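Local coordinates for protein amorpha-4,11-diene synthase (Artemisia annua, PDB 4GAX) that is an engineered sesquiterpene synthase of the terpene synthase family that probably cyclises farnesyl diphosphate with loss of diphosphate, at residues A[101-115]-A[126-138]. Numbering follows the deposited sequence.
Sequences DHALQHIYETYGDNW and LMRKQGYFVTCDV
An offset stack of Tyr108 on Tyr132 joins helix 97-111 to the chain leaving helix 120-129, and it illustrates how an aromatic pair can fasten a helix to a loop. The ring centroids lie 4.1 Å apart and the planes differ by 9°. The overlap is reciprocal: CB of each tyrosine sits over the other's ring, a pair of CH-pi contacts. With CG anti to the backbone N (chi1 -171°), the Tyr108 ring is carried over Tyr132. Val134 CG2 meets the ring edge at CE1, 3.9 Å away, while Met127 SD approaches obliquely as a Met-aromatic contact. Bent at chi2 and chi3, the methionine carries CE to 3.6 Å from Leu104 CD2.

Both segments belong to the all-helical N-terminal domain of the terpene synthase fold. Helix 120-129 gives way to a Schellman motif at Gly131, whose positive phi turns the chain out of the helix, and Tyr132, next in sequence, points toward helix 97-111. Losing this ring to an alanine here is likely to leave one face of Tyr108 without its stacking partner and the water at the phenol without one of its hydrogen-bonding partners.

That water links Tyr132 OH to Asp101 O and Gln130 NE2. The same amide nitrogen donates to Asp101 OD1 at 3.0 Å, nearly straight at 163°, meeting the carboxylate from above its plane, and Leu104 CD1 lies against the side-chain amide of Gln130, closest at OE1.

Beyond the helix, a type II' turn from Tyr111 to Asn114 presents Asp113, whose OD1 takes Thr135 N on its syn side at 2.7 Å. A second water accepts from Val138 N and lies within bonding distance of Asp113 O and Thr135 O, which compete for its protons with other acceptors. Farther along, Val138 CG2 lies near the edge of the Trp115 indole, whose NE1 bonds to Ala118 O and whose ring stacks with Trp123.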
# COMPACT_ATOMS: atom_id res chain seq x y z
N ASP A 101 -11.46 -9.73 13.80
CA ASP A 101 -11.16 -8.73 14.84
C ASP A 101 -11.52 -9.27 16.21
O ASP A 101 -10.73 -9.17 17.14
CB ASP A 101 -11.89 -7.41 14.57
CG ASP A 101 -11.40 -6.73 13.30
OD1 ASP A 101 -10.32 -7.14 12.78
OD2 ASP A 101 -12.08 -5.82 12.80
N HIS A 102 -12.69 -9.89 16.32
CA HIS A 102 -13.10 -10.44 17.61
C HIS A 102 -12.18 -11.58 18.09
O HIS A 102 -11.84 -11.67 19.27
CB HIS A 102 -14.55 -10.90 17.56
CG HIS A 102 -15.00 -11.59 18.81
ND1 HIS A 102 -15.04 -12.96 18.93
CD2 HIS A 102 -15.45 -11.09 19.99
CE1 HIS A 102 -15.49 -13.28 20.13
NE2 HIS A 102 -15.74 -12.16 20.80
N ALA A 103 -11.78 -12.45 17.17
CA ALA A 103 -10.89 -13.57 17.46
C ALA A 103 -9.54 -13.09 17.97
O ALA A 103 -9.07 -13.53 19.01
CB ALA A 103 -10.70 -14.44 16.21
N LEU A 104 -8.92 -12.18 17.23
CA LEU A 104 -7.61 -11.64 17.62
C LEU A 104 -7.68 -10.84 18.91
O LEU A 104 -6.75 -10.88 19.72
CB LEU A 104 -7.01 -10.80 16.49
CG LEU A 104 -6.71 -11.60 15.22
CD1 LEU A 104 -6.08 -10.70 14.16
CD2 LEU A 104 -5.80 -12.80 15.49
N GLN A 105 -8.80 -10.15 19.12
CA GLN A 105 -9.02 -9.43 20.37
C GLN A 105 -9.02 -10.42 21.53
O GLN A 105 -8.41 -10.18 22.59
CB GLN A 105 -10.37 -8.71 20.35
CG GLN A 105 -10.66 -7.89 21.59
CD GLN A 105 -12.11 -7.43 21.64
OE1 GLN A 105 -13.01 -8.17 21.26
NE2 GLN A 105 -12.33 -6.19 22.11
N HIS A 106 -9.73 -11.53 21.32
CA HIS A 106 -9.86 -12.54 22.37
C HIS A 106 -8.52 -13.22 22.63
O HIS A 106 -8.18 -13.54 23.78
CB HIS A 106 -10.91 -13.57 21.96
CG HIS A 106 -11.17 -14.59 23.02
ND1 HIS A 106 -10.64 -15.87 22.96
CD2 HIS A 106 -11.89 -14.53 24.16
CE1 HIS A 106 -11.04 -16.54 24.02
NE2 HIS A 106 -11.79 -15.76 24.77
N ILE A 107 -7.76 -13.45 21.56
CA ILE A 107 -6.41 -14.02 21.70
C ILE A 107 -5.52 -13.06 22.49
O ILE A 107 -4.79 -13.48 23.41
CB ILE A 107 -5.75 -14.28 20.32
CG1 ILE A 107 -6.52 -15.36 19.56
CG2 ILE A 107 -4.30 -14.74 20.49
CD1 ILE A 107 -6.62 -16.66 20.33
N TYR A 108 -5.59 -11.78 22.15
CA TYR A 108 -4.80 -10.78 22.85
C TYR A 108 -5.21 -10.70 24.32
O TYR A 108 -4.35 -10.66 25.21
CB TYR A 108 -4.87 -9.40 22.16
CG TYR A 108 -3.88 -8.42 22.76
CD1 TYR A 108 -2.51 -8.64 22.64
CD2 TYR A 108 -4.31 -7.31 23.47
CE1 TYR A 108 -1.59 -7.76 23.21
CE2 TYR A 108 -3.40 -6.42 24.03
CZ TYR A 108 -2.04 -6.65 23.90
OH TYR A 108 -1.13 -5.78 24.45
N GLU A 109 -6.51 -10.69 24.59
CA GLU A 109 -6.96 -10.64 25.98
C GLU A 109 -6.61 -11.89 26.79
O GLU A 109 -6.36 -11.80 28.00
CB GLU A 109 -8.48 -10.41 26.05
CG GLU A 109 -8.93 -9.06 25.49
CD GLU A 109 -10.45 -8.99 25.28
OE1 GLU A 109 -11.13 -10.02 25.51
OE2 GLU A 109 -10.96 -7.91 24.89
N THR A 110 -6.60 -13.05 26.15
CA THR A 110 -6.41 -14.30 26.87
C THR A 110 -4.96 -14.53 27.25
O THR A 110 -4.66 -14.91 28.38
CB THR A 110 -6.91 -15.51 26.05
OG1 THR A 110 -8.28 -15.29 25.67
CG2 THR A 110 -6.80 -16.80 26.87
N TYR A 111 -4.05 -14.28 26.32
CA TYR A 111 -2.66 -14.63 26.54
C TYR A 111 -1.79 -13.40 26.77
O TYR A 111 -0.64 -13.53 27.20
CB TYR A 111 -2.14 -15.47 25.35
CG TYR A 111 -2.96 -16.71 25.10
CD1 TYR A 111 -2.73 -17.88 25.83
CD2 TYR A 111 -3.98 -16.72 24.15
CE1 TYR A 111 -3.49 -19.03 25.60
CE2 TYR A 111 -4.75 -17.86 23.93
CZ TYR A 111 -4.50 -19.01 24.66
OH TYR A 111 -5.25 -20.15 24.44
N GLY A 112 -2.35 -12.23 26.49
CA GLY A 112 -1.59 -10.99 26.53
C GLY A 112 -0.27 -11.13 25.77
O GLY A 112 -0.23 -11.63 24.65
N ASP A 113 0.81 -10.69 26.40
CA ASP A 113 2.14 -10.79 25.80
C ASP A 113 2.78 -12.16 26.03
O ASP A 113 3.93 -12.39 25.65
CB ASP A 113 3.03 -9.70 26.38
CG ASP A 113 4.23 -9.39 25.52
OD1 ASP A 113 4.10 -9.33 24.27
OD2 ASP A 113 5.31 -9.21 26.11
N ASN A 114 2.04 -13.08 26.64
CA ASN A 114 2.65 -14.33 27.12
C ASN A 114 2.28 -15.61 26.36
O ASN A 114 2.23 -16.69 26.95
CB ASN A 114 2.36 -14.54 28.61
CG ASN A 114 2.82 -13.37 29.46
OD1 ASN A 114 4.02 -13.05 29.50
ND2 ASN A 114 1.88 -12.74 30.15
N TRP A 115 2.00 -15.48 25.07
CA TRP A 115 1.82 -16.65 24.22
C TRP A 115 3.04 -17.55 24.29
O TRP A 115 4.18 -17.09 24.20
CB TRP A 115 1.65 -16.23 22.76
CG TRP A 115 1.36 -17.37 21.82
CD1 TRP A 115 2.28 -18.15 21.16
CD2 TRP A 115 0.07 -17.85 21.43
NE1 TRP A 115 1.64 -19.08 20.38
CE2 TRP A 115 0.28 -18.92 20.52
CE3 TRP A 115 -1.25 -17.49 21.75
CZ2 TRP A 115 -0.78 -19.62 19.94
CZ3 TRP A 115 -2.29 -18.18 21.18
CH2 TRP A 115 -2.05 -19.24 20.29
N LEU A 126 0.72 -11.80 13.49
CA LEU A 126 -0.71 -11.49 13.43
C LEU A 126 -1.13 -10.48 14.48
O LEU A 126 -1.99 -9.61 14.22
CB LEU A 126 -1.58 -12.75 13.55
CG LEU A 126 -1.49 -13.85 12.51
CD1 LEU A 126 -2.59 -14.91 12.80
CD2 LEU A 126 -1.61 -13.30 11.09
N MET A 127 -0.55 -10.58 15.67
CA MET A 127 -0.83 -9.58 16.70
C MET A 127 -0.38 -8.18 16.24
O MET A 127 -1.15 -7.23 16.29
CB MET A 127 -0.17 -9.95 18.04
CG MET A 127 -0.84 -11.15 18.74
SD MET A 127 -2.56 -10.85 19.24
CE MET A 127 -3.44 -11.64 17.92
N ARG A 128 0.87 -8.07 15.79
CA ARG A 128 1.41 -6.76 15.38
C ARG A 128 0.68 -6.21 14.16
O ARG A 128 0.45 -5.02 14.06
CB ARG A 128 2.93 -6.83 15.12
CG ARG A 128 3.73 -6.87 16.43
CD ARG A 128 5.18 -6.40 16.25
NE ARG A 128 5.85 -6.29 17.56
CZ ARG A 128 7.12 -5.95 17.72
NH1 ARG A 128 7.85 -5.66 16.66
NH2 ARG A 128 7.67 -5.92 18.94
N LYS A 129 0.33 -7.09 13.22
CA LYS A 129 -0.46 -6.66 12.06
C LYS A 129 -1.79 -6.06 12.52
O LYS A 129 -2.31 -5.13 11.90
CB LYS A 129 -0.68 -7.84 11.12
CG LYS A 129 -1.57 -7.57 9.89
CD LYS A 129 -1.60 -8.80 8.95
CE LYS A 129 -2.60 -8.63 7.80
NZ LYS A 129 -2.76 -7.21 7.39
N GLN A 130 -2.34 -6.59 13.61
CA GLN A 130 -3.61 -6.12 14.15
C GLN A 130 -3.43 -4.83 14.95
O GLN A 130 -4.40 -4.17 15.35
CB GLN A 130 -4.24 -7.24 15.01
CG GLN A 130 -5.70 -7.03 15.42
CD GLN A 130 -6.68 -7.08 14.26
OE1 GLN A 130 -6.30 -7.39 13.12
NE2 GLN A 130 -7.94 -6.78 14.55
N GLY A 131 -2.18 -4.43 15.14
CA GLY A 131 -1.91 -3.20 15.87
C GLY A 131 -1.52 -3.42 17.32
O GLY A 131 -1.33 -2.46 18.06
N TYR A 132 -1.44 -4.68 17.76
CA TYR A 132 -1.04 -4.94 19.16
C TYR A 132 0.49 -5.01 19.25
O TYR A 132 1.10 -5.90 18.67
CB TYR A 132 -1.62 -6.26 19.68
CG TYR A 132 -3.12 -6.34 19.69
CD1 TYR A 132 -3.79 -7.27 18.91
CD2 TYR A 132 -3.88 -5.48 20.48
CE1 TYR A 132 -5.19 -7.35 18.91
CE2 TYR A 132 -5.26 -5.54 20.49
CZ TYR A 132 -5.92 -6.48 19.71
OH TYR A 132 -7.30 -6.55 19.72
N PHE A 133 1.09 -4.07 19.98
CA PHE A 133 2.54 -3.97 20.08
C PHE A 133 3.08 -5.03 21.06
O PHE A 133 3.69 -4.72 22.09
CB PHE A 133 2.94 -2.56 20.53
CG PHE A 133 4.36 -2.16 20.19
CD1 PHE A 133 4.72 -0.81 20.17
CD2 PHE A 133 5.33 -3.12 19.91
CE1 PHE A 133 6.02 -0.43 19.88
CE2 PHE A 133 6.64 -2.73 19.63
CZ PHE A 133 6.98 -1.39 19.61
N VAL A 134 2.84 -6.28 20.70
CA VAL A 134 3.36 -7.44 21.42
C VAL A 134 4.89 -7.40 21.40
O VAL A 134 5.48 -6.91 20.44
CB VAL A 134 2.83 -8.69 20.69
CG1 VAL A 134 3.90 -9.75 20.54
CG2 VAL A 134 1.54 -9.19 21.37
N THR A 135 5.55 -7.89 22.45
CA THR A 135 7.01 -7.79 22.50
C THR A 135 7.74 -9.01 21.89
O THR A 135 7.13 -10.02 21.55
CB THR A 135 7.49 -7.58 23.93
OG1 THR A 135 8.76 -6.90 23.91
CG2 THR A 135 7.66 -8.89 24.58
N CYS A 136 9.06 -8.92 21.79
CA CYS A 136 9.86 -10.03 21.27
C CYS A 136 10.17 -11.15 22.25
O CYS A 136 10.81 -12.13 21.87
CB CYS A 136 11.19 -9.49 20.74
SG CYS A 136 11.00 -8.72 19.16
N ASP A 137 9.73 -11.01 23.51
CA ASP A 137 10.03 -12.01 24.54
C ASP A 137 9.64 -13.42 24.11
O ASP A 137 10.28 -14.39 24.50
CB ASP A 137 9.31 -11.69 25.85
CG ASP A 137 9.84 -10.44 26.53
OD1 ASP A 137 10.89 -9.92 26.09
OD2 ASP A 137 9.20 -9.98 27.50
N VAL A 138 8.58 -13.53 23.32
CA VAL A 138 8.07 -14.82 22.89
C VAL A 138 9.15 -15.61 22.14
O VAL A 138 9.10 -16.84 22.10
CB VAL A 138 6.80 -14.67 22.03
CG1 VAL A 138 7.13 -14.02 20.68
CG2 VAL A 138 6.12 -16.02 21.83
O HOH W 1 -8.71 -7.11 17.20
O HOH W 2 6.18 -11.78 23.54
O HOH W 3 6.27 -11.17 27.91